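Local coordinates for 401aa long hypothetical glucose-1-phosphate thymidylyltransferase (Sulfolobus tokodaii, PDB 2GGO), which takes part, as a bifunctional enzyme, in making UDP-N-acetylglucosamine and UDP-N-acetylgalactosamine, joining a nucleotidyltransferase section to a hexapeptide-repeat section, at residues E294-V299 against V312-I317; V51-K56 against I70-D75; K115-I120 against Y161-D166. All blocks are in the same frame, centred on the assembly; numbering follows the deposited sequence.

Contact 1: residues E294-V299 against V312-I317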
ATOM      1  N   GLU A 294      22.087   9.953   4.955  1.00 16.50           N
ATOM      2  CA  GLU A 294      21.355   9.555   6.159  1.00 18.63           C
ATOM      3  C   GLU A 294      19.892   9.307   5.695  1.00 18.29           C
ATOM      4  O   GLU A 294      19.338  10.057   4.878  1.00 16.56           O
ATOM      5  CB  GLU A 294      21.497  10.638   7.262  1.00 17.16           C
ATOM      6  CG  GLU A 294      20.717  10.385   8.651  1.00 14.84           C
ATOM      7  CD  GLU A 294      20.679  11.579   9.582  1.00 20.87           C
ATOM      8  OE1 GLU A 294      21.573  12.440   9.607  1.00 18.84           O
ATOM      9  OE2 GLU A 294      19.699  11.691  10.333  1.00 19.74           O
ATOM     10  N   VAL A 295      19.284   8.236   6.207  1.00 19.39           N
ATOM     11  CA  VAL A 295      17.903   7.878   5.910  1.00 20.04           C
ATOM     12  C   VAL A 295      17.182   7.581   7.208  1.00 21.47           C
ATOM     13  O   VAL A 295      17.777   7.025   8.130  1.00 19.23           O
ATOM     14  CB  VAL A 295      17.840   6.611   4.983  1.00 20.79           C
ATOM     15  CG1 VAL A 295      16.391   6.178   4.729  1.00 20.89           C
ATOM     16  CG2 VAL A 295      18.560   6.848   3.693  1.00 21.48           C
ATOM     17  N   LYS A 296      15.917   8.008   7.277  1.00 20.79           N
ATOM     18  CA  LYS A 296      15.105   7.771   8.448  1.00 22.55           C
ATOM     19  C   LYS A 296      13.673   7.560   8.039  1.00 21.39           C
ATOM     20  O   LYS A 296      13.109   8.346   7.245  1.00 21.30           O
ATOM     21  CB  LYS A 296      15.152   9.002   9.360  1.00 22.72           C
ATOM     22  CG  LYS A 296      14.653   8.694  10.779  1.00 25.60           C
ATOM     23  CD  LYS A 296      13.842   9.849  11.275  1.00 26.08           C
ATOM     24  CE  LYS A 296      12.993  10.461  10.255  1.00 28.28           C
ATOM     25  NZ  LYS A 296      12.047  11.441  10.922  1.00 25.26           N
ATOM     26  N   GLU A 297      13.046   6.556   8.612  1.00 20.20           N
ATOM     27  CA  GLU A 297      11.629   6.322   8.326  1.00 19.81           C
ATOM     28  C   GLU A 297      11.217   6.509   6.897  1.00 18.02           C
ATOM     29  O   GLU A 297      10.332   7.314   6.573  1.00 17.64           O
ATOM     30  CB  GLU A 297      10.740   7.207   9.179  1.00 19.58           C
ATOM     31  CG  GLU A 297       9.395   6.545   9.398  1.00 23.81           C
ATOM     32  CD  GLU A 297       8.740   7.002  10.677  1.00 29.79           C
ATOM     33  OE1 GLU A 297       7.559   7.409  10.642  1.00 35.08           O
ATOM     34  OE2 GLU A 297       9.425   6.962  11.724  1.00 37.45           O
ATOM     35  N   SER A 298      11.801   5.736   6.013  1.00 16.65           N
ATOM     36  CA  SER A 298      11.409   5.810   4.596  1.00 14.48           C
ATOM     37  C   SER A 298      11.496   4.457   3.958  1.00 14.92           C
ATOM     38  O   SER A 298      12.210   3.595   4.425  1.00 16.54           O
ATOM     39  CB  SER A 298      12.352   6.755   3.808  1.00 14.47           C
ATOM     40  OG  SER A 298      12.685   7.842   4.630  1.00 15.87           O
ATOM     41  N   VAL A 299      10.815   4.334   2.837  1.00 17.08           N
ATOM     42  CA  VAL A 299      10.746   3.138   2.067  1.00 17.50           C
ATOM     43  C   VAL A 299      11.380   3.520   0.762  1.00 17.56           C
ATOM     44  O   VAL A 299      10.941   4.467   0.081  1.00 18.87           O
ATOM     45  CB  VAL A 299       9.271   2.726   1.847  1.00 16.89           C
ATOM     46  CG1 VAL A 299       9.199   1.388   1.128  1.00 18.32           C
ATOM     47  CG2 VAL A 299       8.556   2.653   3.249  1.00 15.78           C
ATOM     48  N   VAL A 312      17.359  11.546   3.599  1.00 13.86           N
ATOM     49  CA  VAL A 312      15.984  11.130   3.216  1.00 16.05           C
ATOM     50  C   VAL A 312      15.247  10.834   4.490  1.00 14.86           C
ATOM     51  O   VAL A 312      15.607   9.911   5.187  1.00 15.12           O
ATOM     52  CB  VAL A 312      15.992   9.847   2.293  1.00 17.21           C
ATOM     53  CG1 VAL A 312      14.638   9.429   1.788  1.00 15.50           C
ATOM     54  CG2 VAL A 312      16.867  10.112   1.052  1.00 19.13           C
ATOM     55  N   GLY A 313      14.206  11.578   4.819  1.00 10.30           N
ATOM     56  CA  GLY A 313      13.526  11.385   6.108  1.00 11.15           C
ATOM     57  C   GLY A 313      12.066  11.297   5.754  1.00 12.02           C
ATOM     58  O   GLY A 313      11.674  11.890   4.754  1.00  8.25           O
ATOM     59  N   ASP A 314      11.334  10.342   6.348  1.00 11.36           N
ATOM     60  CA  ASP A 314       9.879  10.212   6.184  1.00 14.34           C
ATOM     61  C   ASP A 314       9.350  10.203   4.780  1.00 13.71           C
ATOM     62  O   ASP A 314       8.283  10.781   4.489  1.00 16.61           O
ATOM     63  CB  ASP A 314       9.230  11.346   6.875  1.00 13.10           C
ATOM     64  CG  ASP A 314       9.640  11.422   8.348  1.00 18.02           C
ATOM     65  OD1 ASP A 314       9.110  10.538   9.078  1.00 24.26           O
ATOM     66  OD2 ASP A 314      10.482  12.316   8.752  1.00 18.44           O
ATOM     67  N   SER A 315      10.031   9.537   3.906  1.00 16.77           N
ATOM     68  CA  SER A 315       9.662   9.558   2.498  1.00 13.85           C
ATOM     69  C   SER A 315       9.399   8.208   1.888  1.00 16.49           C
ATOM     70  O   SER A 315       9.732   7.183   2.483  1.00 17.78           O
ATOM     71  CB  SER A 315      10.784  10.220   1.729  1.00 12.69           C
ATOM     72  OG  SER A 315      11.193  11.425   2.459  1.00  6.67           O
ATOM     73  N   VAL A 316       8.796   8.226   0.711  1.00 18.46           N
ATOM     74  CA  VAL A 316       8.624   6.972  -0.053  1.00 19.29           C
ATOM     75  C   VAL A 316       9.262   7.156  -1.401  1.00 19.17           C
ATOM     76  O   VAL A 316       8.845   8.034  -2.164  1.00 16.30           O
ATOM     77  CB  VAL A 316       7.166   6.593  -0.320  1.00 20.83           C
ATOM     78  CG1 VAL A 316       7.144   5.313  -1.198  1.00 21.68           C
ATOM     79  CG2 VAL A 316       6.424   6.280   0.996  1.00 18.71           C
ATOM     80  N   ILE A 317      10.264   6.350  -1.713  1.00 17.29           N
ATOM     81  CA  ILE A 317      10.954   6.564  -2.991  1.00 16.60           C
ATOM     82  C   ILE A 317      10.841   5.315  -3.852  1.00 15.97           C
ATOM     83  O   ILE A 317      11.161   4.230  -3.417  1.00 17.78           O
ATOM     84  CB  ILE A 317      12.428   6.891  -2.750  1.00 16.27           C
ATOM     85  CG1 ILE A 317      12.611   8.230  -2.067  1.00 14.18           C
ATOM     86  CG2 ILE A 317      13.263   6.919  -4.005  1.00 13.37           C
ATOM     87  CD1 ILE A 317      14.113   8.292  -1.628  1.00 16.31           C
TER
HETATM   88  O   HOH W   1       9.347  10.663  11.914  1.00 40.53           O

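Contact 2: residues V51-K56 against I70-D75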
ATOM      1  N   VAL A  51      -7.523 -12.612  -9.934  1.00 34.79           N
ATOM      2  CA  VAL A  51      -7.457 -11.148  -9.805  1.00 34.76           C
ATOM      3  C   VAL A  51      -8.264 -10.423 -10.890  1.00 35.04           C
ATOM      4  O   VAL A  51      -8.041 -10.622 -12.068  1.00 35.33           O
ATOM      5  CB  VAL A  51      -5.999 -10.635  -9.817  1.00 35.01           C
ATOM      6  CG1 VAL A  51      -5.935  -9.250  -9.212  1.00 33.20           C
ATOM      7  CG2 VAL A  51      -5.130 -11.573  -9.054  1.00 33.73           C
ATOM      8  N   ILE A  52      -9.201  -9.584 -10.492  1.00 36.02           N
ATOM      9  CA  ILE A  52      -9.837  -8.683 -11.451  1.00 37.92           C
ATOM     10  C   ILE A  52      -8.981  -7.409 -11.541  1.00 38.60           C
ATOM     11  O   ILE A  52      -8.682  -6.760 -10.544  1.00 37.98           O
ATOM     12  CB  ILE A  52     -11.282  -8.384 -11.069  1.00 38.36           C
ATOM     13  CG1 ILE A  52     -12.069  -9.708 -11.104  1.00 40.57           C
ATOM     14  CG2 ILE A  52     -11.909  -7.354 -12.034  1.00 39.39           C
ATOM     15  CD1 ILE A  52     -13.012  -9.912  -9.933  1.00 39.37           C
ATOM     16  N   VAL A  53      -8.548  -7.116 -12.752  1.00 39.21           N
ATOM     17  CA  VAL A  53      -7.614  -6.044 -13.015  1.00 40.53           C
ATOM     18  C   VAL A  53      -8.174  -5.147 -14.131  1.00 42.69           C
ATOM     19  O   VAL A  53      -9.236  -5.428 -14.698  1.00 43.11           O
ATOM     20  CB  VAL A  53      -6.212  -6.608 -13.381  1.00 39.69           C
ATOM     21  CG1 VAL A  53      -5.772  -7.597 -12.353  1.00 38.80           C
ATOM     22  CG2 VAL A  53      -6.180  -7.262 -14.771  1.00 38.75           C
ATOM     23  N   SER A  54      -7.490  -4.047 -14.429  1.00 44.20           N
ATOM     24  CA  SER A  54      -7.859  -3.257 -15.586  1.00 45.17           C
ATOM     25  C   SER A  54      -7.082  -3.787 -16.786  1.00 46.17           C
ATOM     26  O   SER A  54      -6.024  -4.408 -16.622  1.00 45.69           O
ATOM     27  CB  SER A  54      -7.569  -1.784 -15.320  1.00 45.49           C
ATOM     28  OG  SER A  54      -6.172  -1.580 -15.164  1.00 45.05           O
ATOM     29  N   SER A  55      -7.611  -3.561 -17.990  1.00 48.01           N
ATOM     30  CA  SER A  55      -6.958  -4.009 -19.251  1.00 49.90           C
ATOM     31  C   SER A  55      -5.555  -3.446 -19.407  1.00 50.86           C
ATOM     32  O   SER A  55      -4.617  -4.182 -19.761  1.00 50.50           O
ATOM     33  CB  SER A  55      -7.814  -3.621 -20.447  1.00 49.97           C
ATOM     34  OG  SER A  55      -9.192  -3.658 -20.070  1.00 51.46           O
ATOM     35  N   LYS A  56      -5.419  -2.145 -19.109  1.00 52.55           N
ATOM     36  CA  LYS A  56      -4.094  -1.496 -18.958  1.00 54.47           C
ATOM     37  C   LYS A  56      -3.121  -2.373 -18.193  1.00 54.87           C
ATOM     38  O   LYS A  56      -1.968  -2.523 -18.618  1.00 55.47           O
ATOM     39  CB  LYS A  56      -4.166  -0.102 -18.288  1.00 54.33           C
ATOM     40  CG  LYS A  56      -5.441   0.171 -17.435  1.00 56.24           C
ATOM     41  CD  LYS A  56      -5.454   1.521 -16.636  1.00 56.47           C
ATOM     42  CE  LYS A  56      -4.870   1.410 -15.195  1.00 57.50           C
ATOM     43  NZ  LYS A  56      -5.893   1.093 -14.127  1.00 57.92           N
ATOM     44  N   ILE A  70      -5.961 -14.240 -14.090  1.00 43.03           N
ATOM     45  CA  ILE A  70      -6.135 -12.817 -14.224  1.00 43.17           C
ATOM     46  C   ILE A  70      -7.301 -12.528 -15.132  1.00 44.25           C
ATOM     47  O   ILE A  70      -7.416 -13.077 -16.219  1.00 43.95           O
ATOM     48  CB  ILE A  70      -4.827 -12.107 -14.730  1.00 43.20           C
ATOM     49  CG1 ILE A  70      -3.694 -12.243 -13.713  1.00 42.70           C
ATOM     50  CG2 ILE A  70      -5.071 -10.620 -14.989  1.00 42.53           C
ATOM     51  CD1 ILE A  70      -2.642 -13.257 -14.083  1.00 42.91           C
ATOM     52  N   VAL A  71      -8.186 -11.661 -14.684  1.00 45.42           N
ATOM     53  CA  VAL A  71      -9.383 -11.397 -15.441  1.00 47.62           C
ATOM     54  C   VAL A  71      -9.560  -9.901 -15.473  1.00 49.87           C
ATOM     55  O   VAL A  71      -9.629  -9.259 -14.435  1.00 49.81           O
ATOM     56  CB  VAL A  71     -10.601 -12.125 -14.801  1.00 46.89           C
ATOM     57  CG1 VAL A  71     -11.908 -11.656 -15.384  1.00 46.97           C
ATOM     58  CG2 VAL A  71     -10.467 -13.605 -15.004  1.00 45.83           C
ATOM     59  N   THR A  72      -9.610  -9.343 -16.674  1.00 53.08           N
ATOM     60  CA  THR A  72      -9.770  -7.905 -16.836  1.00 56.82           C
ATOM     61  C   THR A  72     -11.213  -7.484 -16.606  1.00 59.34           C
ATOM     62  O   THR A  72     -12.140  -8.221 -16.893  1.00 59.70           O
ATOM     63  CB  THR A  72      -9.301  -7.409 -18.208  1.00 56.25           C
ATOM     64  OG1 THR A  72     -10.246  -7.812 -19.197  1.00 58.47           O
ATOM     65  CG2 THR A  72      -7.940  -7.964 -18.557  1.00 56.35           C
ATOM     66  N   GLN A  73     -11.380  -6.283 -16.082  1.00 63.19           N
ATOM     67  CA  GLN A  73     -12.662  -5.780 -15.692  1.00 67.30           C
ATOM     68  C   GLN A  73     -13.389  -5.194 -16.894  1.00 71.14           C
ATOM     69  O   GLN A  73     -12.756  -4.745 -17.862  1.00 71.61           O
ATOM     70  CB  GLN A  73     -12.467  -4.749 -14.586  1.00 66.66           C
ATOM     71  CG  GLN A  73     -13.549  -3.718 -14.439  1.00 66.44           C
ATOM     72  CD  GLN A  73     -13.652  -3.200 -13.030  1.00 66.18           C
ATOM     73  OE1 GLN A  73     -13.075  -3.759 -12.114  1.00 65.60           O
ATOM     74  NE2 GLN A  73     -14.405  -2.130 -12.846  1.00 67.47           N
ATOM     75  N   LYS A  74     -14.725  -5.251 -16.826  1.00 75.83           N
ATOM     76  CA  LYS A  74     -15.645  -4.541 -17.724  1.00 80.19           C
ATOM     77  C   LYS A  74     -15.226  -3.081 -17.917  1.00 82.94           C
ATOM     78  O   LYS A  74     -15.148  -2.303 -16.949  1.00 83.52           O
ATOM     79  CB  LYS A  74     -17.058  -4.575 -17.141  1.00 80.21           C
ATOM     80  CG  LYS A  74     -17.788  -5.900 -17.274  1.00 81.89           C
ATOM     81  CD  LYS A  74     -18.707  -5.916 -18.500  1.00 84.31           C
ATOM     82  CE  LYS A  74     -19.960  -6.762 -18.246  1.00 85.13           C
ATOM     83  NZ  LYS A  74     -20.515  -7.343 -19.507  1.00 86.26           N
ATOM     84  N   ASP A  75     -14.960  -2.714 -19.169  1.00 86.16           N
ATOM     85  CA  ASP A  75     -14.463  -1.380 -19.481  1.00 89.23           C
ATOM     86  C   ASP A  75     -15.553  -0.336 -19.600  1.00 91.14           C
ATOM     87  O   ASP A  75     -15.349   0.825 -19.231  1.00 91.61           O
ATOM     88  CB  ASP A  75     -13.620  -1.403 -20.745  1.00 89.35           C
ATOM     89  CG  ASP A  75     -12.172  -1.714 -20.458  1.00 90.92           C
ATOM     90  OD1 ASP A  75     -11.904  -2.632 -19.640  1.00 91.83           O
ATOM     91  OD2 ASP A  75     -11.306  -1.026 -21.047  1.00 92.68           O
TER

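Contact 3: residues K115-I120 against Y161-D166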
ATOM      1  N   LYS A 115     -21.892 -21.241   5.729  1.00 41.26           N
ATOM      2  CA  LYS A 115     -22.819 -21.450   4.646  1.00 41.48           C
ATOM      3  C   LYS A 115     -23.425 -20.129   4.261  1.00 42.42           C
ATOM      4  O   LYS A 115     -23.721 -19.897   3.084  1.00 41.62           O
ATOM      5  CB  LYS A 115     -23.918 -22.407   5.089  1.00 43.64           C
ATOM      6  CG  LYS A 115     -25.083 -22.552   4.107  1.00 44.55           C
ATOM      7  CD  LYS A 115     -25.317 -24.010   3.687  1.00 48.60           C
ATOM      8  CE  LYS A 115     -26.427 -24.118   2.605  1.00 49.03           C
ATOM      9  NZ  LYS A 115     -26.255 -23.187   1.419  1.00 51.15           N
ATOM     10  N   GLU A 116     -23.632 -19.274   5.259  1.00 42.99           N
ATOM     11  CA  GLU A 116     -24.262 -17.981   5.015  1.00 44.25           C
ATOM     12  C   GLU A 116     -23.283 -16.962   4.437  1.00 43.97           C
ATOM     13  O   GLU A 116     -22.054 -17.138   4.507  1.00 43.43           O
ATOM     14  CB  GLU A 116     -24.884 -17.406   6.288  1.00 44.95           C
ATOM     15  CG  GLU A 116     -25.253 -18.438   7.333  1.00 49.91           C
ATOM     16  CD  GLU A 116     -24.259 -18.453   8.459  1.00 55.04           C
ATOM     17  OE1 GLU A 116     -23.829 -19.550   8.924  1.00 55.61           O
ATOM     18  OE2 GLU A 116     -23.907 -17.330   8.876  1.00 59.83           O
ATOM     19  N   ASN A 117     -23.851 -15.909   3.852  1.00 43.15           N
ATOM     20  CA  ASN A 117     -23.096 -14.741   3.455  1.00 42.69           C
ATOM     21  C   ASN A 117     -22.539 -14.076   4.695  1.00 42.83           C
ATOM     22  O   ASN A 117     -23.286 -13.772   5.620  1.00 43.45           O
ATOM     23  CB  ASN A 117     -23.994 -13.772   2.719  1.00 42.79           C
ATOM     24  CG  ASN A 117     -24.513 -14.332   1.421  1.00 43.55           C
ATOM     25  OD1 ASN A 117     -23.841 -14.294   0.413  1.00 44.88           O
ATOM     26  ND2 ASN A 117     -25.742 -14.834   1.435  1.00 48.62           N
ATOM     27  N   ALA A 118     -21.225 -13.849   4.727  1.00 42.53           N
ATOM     28  CA  ALA A 118     -20.594 -13.144   5.855  1.00 42.24           C
ATOM     29  C   ALA A 118     -19.673 -11.977   5.411  1.00 42.29           C
ATOM     30  O   ALA A 118     -19.351 -11.829   4.235  1.00 42.17           O
ATOM     31  CB  ALA A 118     -19.839 -14.137   6.763  1.00 41.48           C
ATOM     32  N   ILE A 119     -19.242 -11.180   6.378  1.00 42.42           N
ATOM     33  CA  ILE A 119     -18.504  -9.964   6.113  1.00 43.30           C
ATOM     34  C   ILE A 119     -17.634  -9.660   7.311  1.00 43.12           C
ATOM     35  O   ILE A 119     -18.049  -9.864   8.443  1.00 42.60           O
ATOM     36  CB  ILE A 119     -19.500  -8.839   5.786  1.00 43.65           C
ATOM     37  CG1 ILE A 119     -19.530  -8.605   4.283  1.00 43.96           C
ATOM     38  CG2 ILE A 119     -19.255  -7.537   6.562  1.00 45.10           C
ATOM     39  CD1 ILE A 119     -20.308  -7.408   3.920  1.00 47.30           C
ATOM     40  N   ILE A 120     -16.396  -9.231   7.059  1.00 44.47           N
ATOM     41  CA  ILE A 120     -15.475  -8.873   8.147  1.00 44.96           C
ATOM     42  C   ILE A 120     -15.562  -7.382   8.443  1.00 45.62           C
ATOM     43  O   ILE A 120     -15.699  -6.565   7.542  1.00 46.08           O
ATOM     44  CB  ILE A 120     -14.041  -9.402   7.909  1.00 44.68           C
ATOM     45  CG1 ILE A 120     -14.082 -10.936   7.965  1.00 44.67           C
ATOM     46  CG2 ILE A 120     -13.065  -8.869   8.964  1.00 43.77           C
ATOM     47  CD1 ILE A 120     -12.849 -11.650   7.479  1.00 45.87           C
ATOM     48  N   TYR A 161     -15.058 -10.280   2.048  1.00 41.89           N
ATOM     49  CA  TYR A 161     -16.396 -10.831   1.913  1.00 42.71           C
ATOM     50  C   TYR A 161     -16.362 -12.313   1.633  1.00 42.81           C
ATOM     51  O   TYR A 161     -15.478 -12.787   0.939  1.00 42.28           O
ATOM     52  CB  TYR A 161     -17.100 -10.185   0.721  1.00 43.83           C
ATOM     53  CG  TYR A 161     -17.209  -8.691   0.782  1.00 44.83           C
ATOM     54  CD1 TYR A 161     -17.216  -7.940  -0.384  1.00 47.13           C
ATOM     55  CD2 TYR A 161     -17.297  -8.017   2.004  1.00 46.57           C
ATOM     56  CE1 TYR A 161     -17.330  -6.538  -0.344  1.00 48.72           C
ATOM     57  CE2 TYR A 161     -17.399  -6.614   2.064  1.00 48.25           C
ATOM     58  CZ  TYR A 161     -17.438  -5.879   0.884  1.00 48.33           C
ATOM     59  OH  TYR A 161     -17.554  -4.488   0.918  1.00 48.59           O
ATOM     60  N   LYS A 162     -17.347 -13.032   2.147  1.00 43.14           N
ATOM     61  CA  LYS A 162     -17.623 -14.405   1.712  1.00 44.02           C
ATOM     62  C   LYS A 162     -19.096 -14.398   1.280  1.00 45.61           C
ATOM     63  O   LYS A 162     -20.014 -14.353   2.116  1.00 45.01           O
ATOM     64  CB  LYS A 162     -17.387 -15.402   2.858  1.00 43.14           C
ATOM     65  CG  LYS A 162     -17.101 -16.827   2.480  1.00 40.82           C
ATOM     66  CD  LYS A 162     -18.314 -17.576   1.938  1.00 41.70           C
ATOM     67  CE  LYS A 162     -19.404 -17.772   2.994  1.00 41.41           C
ATOM     68  NZ  LYS A 162     -20.604 -18.581   2.564  1.00 39.52           N
ATOM     69  N   LEU A 163     -19.303 -14.415  -0.033  1.00 47.85           N
ATOM     70  CA  LEU A 163     -20.616 -14.173  -0.606  1.00 49.84           C
ATOM     71  C   LEU A 163     -21.025 -15.360  -1.447  1.00 52.13           C
ATOM     72  O   LEU A 163     -20.187 -15.978  -2.130  1.00 51.66           O
ATOM     73  CB  LEU A 163     -20.636 -12.889  -1.455  1.00 49.47           C
ATOM     74  CG  LEU A 163     -20.221 -11.551  -0.815  1.00 47.98           C
ATOM     75  CD1 LEU A 163     -20.119 -10.487  -1.860  1.00 46.43           C
ATOM     76  CD2 LEU A 163     -21.145 -11.104   0.303  1.00 47.93           C
ATOM     77  N   ASN A 164     -22.312 -15.689  -1.351  1.00 54.88           N
ATOM     78  CA  ASN A 164     -22.914 -16.729  -2.186  1.00 58.00           C
ATOM     79  C   ASN A 164     -23.523 -16.145  -3.470  1.00 60.00           C
ATOM     80  O   ASN A 164     -23.782 -14.939  -3.547  1.00 60.29           O
ATOM     81  CB  ASN A 164     -23.937 -17.514  -1.380  1.00 57.80           C
ATOM     82  CG  ASN A 164     -23.454 -17.814   0.015  1.00 57.74           C
ATOM     83  OD1 ASN A 164     -22.380 -18.379   0.208  1.00 56.17           O
ATOM     84  ND2 ASN A 164     -24.242 -17.426   1.001  1.00 58.02           N
ATOM     85  N   SER A 165     -23.730 -16.992  -4.473  1.00 62.58           N
ATOM     86  CA  SER A 165     -24.228 -16.553  -5.773  1.00 65.32           C
ATOM     87  C   SER A 165     -25.514 -15.681  -5.741  1.00 67.55           C
ATOM     88  O   SER A 165     -25.877 -15.079  -6.754  1.00 68.30           O
ATOM     89  CB  SER A 165     -24.399 -17.766  -6.693  1.00 65.20           C
ATOM     90  OG  SER A 165     -24.875 -18.888  -5.962  1.00 65.01           O
ATOM     91  N   ASP A 166     -26.185 -15.595  -4.589  1.00 70.00           N
ATOM     92  CA  ASP A 166     -27.313 -14.664  -4.391  1.00 72.33           C
ATOM     93  C   ASP A 166     -26.914 -13.217  -4.564  1.00 73.97           C
ATOM     94  O   ASP A 166     -27.777 -12.356  -4.711  1.00 74.19           O
ATOM     95  CB  ASP A 166     -27.885 -14.759  -2.982  1.00 72.39           C
ATOM     96  CG  ASP A 166     -28.016 -16.166  -2.507  1.00 73.51           C
ATOM     97  OD1 ASP A 166     -28.242 -17.046  -3.370  1.00 74.30           O
ATOM     98  OD2 ASP A 166     -27.883 -16.381  -1.275  1.00 74.80           O
TER

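Contact 1: residues E294-V299 against V312-I317
Lys296 holds CG anti to its backbone N (chi1 -164°) and then bends at chi2 and chi3, while Asp314 swings CG anti to its carbonyl carbon (chi1 -56°). Lys296 NZ thereby reaches Asp314 OD2 in a salt bridge at 2.8 Å, the ammonium on the syn side of the oxygen and 27° out of the carboxylate plane. A water accepts from Lys296 NZ and donates to Asp314 OD1 at 2.8 Å. The same carboxylate takes a hydrogen bond from Asn331 and a salt bridge from Arg352. Glu297 OE1 lies 3.8 Å from Asp314 OD1, two like charges whose repulsion, if both are ionised, would be eased by Arg352 and by Lys220, which pairs with Glu297. With an alanine in place of Asp314, Lys296 and Arg352 would probably lose the negative mate that fixes their ends. In the backbone, Lys296 O accepts twice, from Asp314 N at 2.8 Å and, from above the carbonyl plane, from Ser298 OG at 2.7 Å. Ser298 OG in turn receives a weak bond from Ser315 N at 3.2 Å. Val295 and Val312 pack side by side. Glu297 and Asp314, both with positive phi, turn the chain between short strands paired in parallel 17 residues apart: a stacked corner of the left-handed beta-helix built by hexapeptide repeats.

Contact 2: residues V51-K56 against I70-D75
Val51-Val53 and Ile70-Thr72 run parallel, the axes of these short segments approaching to 4.6 Å at an angle of 32°, held by alternating backbone bonds from Val71 N to Val51 O (2.8 Å), from Val53 N to Val71 O (2.9 Å) and from Gln73 N to Val53 O (2.7 Å). Val71 O is also approached by the CA-H of Ile52. On the face that carries Val51, Val53, Ile70 and Thr72, the main touch is diagonal: Val53 CG2 packs on Ile70 CG2 at 3.5 Å. The valine sets this methyl between its backbone N and carbonyl carbon (chi1 -51°, with CG1 beside the N), and from there it points back across to the neighbouring strand. Phe61 of helix 58-64 lies against both side chains and covers them. Farther along, the Thr72 methyl CG2 rests 4.1 Å from Ser55 CA, where residues 54-56 have already left the strand, and the same helix reaches Thr72 through Lys58. On the other face Ile52 CG2 presses on Gln73 CB at 3.7 Å and lies 3.8 Å from Gln73 OE1, the two side chains crossing at about a right angle. Gln73 keeps CG anti to its backbone N (chi1 155°) and stays extended; the side chain touches Ala8 and Ala83. Ile52 itself is backed by Phe4 and Leu6 of strand 2-6. The pair is the closing step of a beta-alpha-beta crossover at the edge of the GT-A nucleotidyltransferase sheet; Gln73, just beyond the strand, probably contacts the nucleoside triphosphate together with Ala8 and Gly79.

Contact 3: residues K115-I120 against Y161-D166
Asn117 leans on Asn164 for most of its length. Its CB lies 4.0 Å from Asn164 ND2, and CG, placed anti to the carbonyl carbon (chi1 -64°), brings the amide across to the end of strand 155-164. There Asn117 OD1 accepts an almost straight bond from Asn164 N at 2.7 Å, the donor tilted from the amide plane, so a side-chain oxygen continues the strand pairing. The other branch, Asn117 ND2, comes within 3.8 Å of Asp166 OD2. The amide planes of Asn117 and Asn164 are turned 52° apart. Asn164 has a second partner: Lys162 NZ donates to Asn164 OD1 at 3.0 Å, in the carbonyl plane and on a lone pair, which probably sets the way the amide faces, with Asn164 ND2 giving a weak bond to Lys115 O. Lys162, bent at chi2 and chi3, also gives a bond to Glu116 O, NZ to O 2.8 Å, from above the carbonyl plane. This buried ammonium also bonds to Leu114 O and forms a salt bridge with Glu92. Beyond the hydrogen-bonded pair Ala118-Lys162, in the next, non-hydrogen-bonded pair, Ile119 lies alongside Tyr161, with CG1 only 3.2 Å from Tyr161 CD2. That tight, oblique approach goes with an isoleucine chi1 of -102°, well off a staggered value. Tyr161 OH is bonded to Asn157, which probably binds N-acetyl-alpha-D-glucosamine 1-phosphate. The arrangement is an antiparallel strand pair within the mixed sheet of the GT-A nucleotidyltransferase fold, its tyrosine ring consistent with a second-shell place behind the sugar-phosphate site.

How the contacts relate
From the N terminus, contact 2 closes first, bringing together strands separated by a short loop that holds helix 58-64. Contact 3 follows, closing a longer excursion of 40 residues rich in strands and without a helix. Both belong to the same mixed sheet, contact 2 at its 69-72 edge and contact 3 on the far side of strands 2-6 and 92-97; their nearest atoms are about 11 Å apart. Contact 1 closes last, joining successive coils of the C-terminal beta-helix, its centre about 33 Å from that of contact 2 and 41 Å from that of contact 3. The three loops run in series, neither nesting nor crossing.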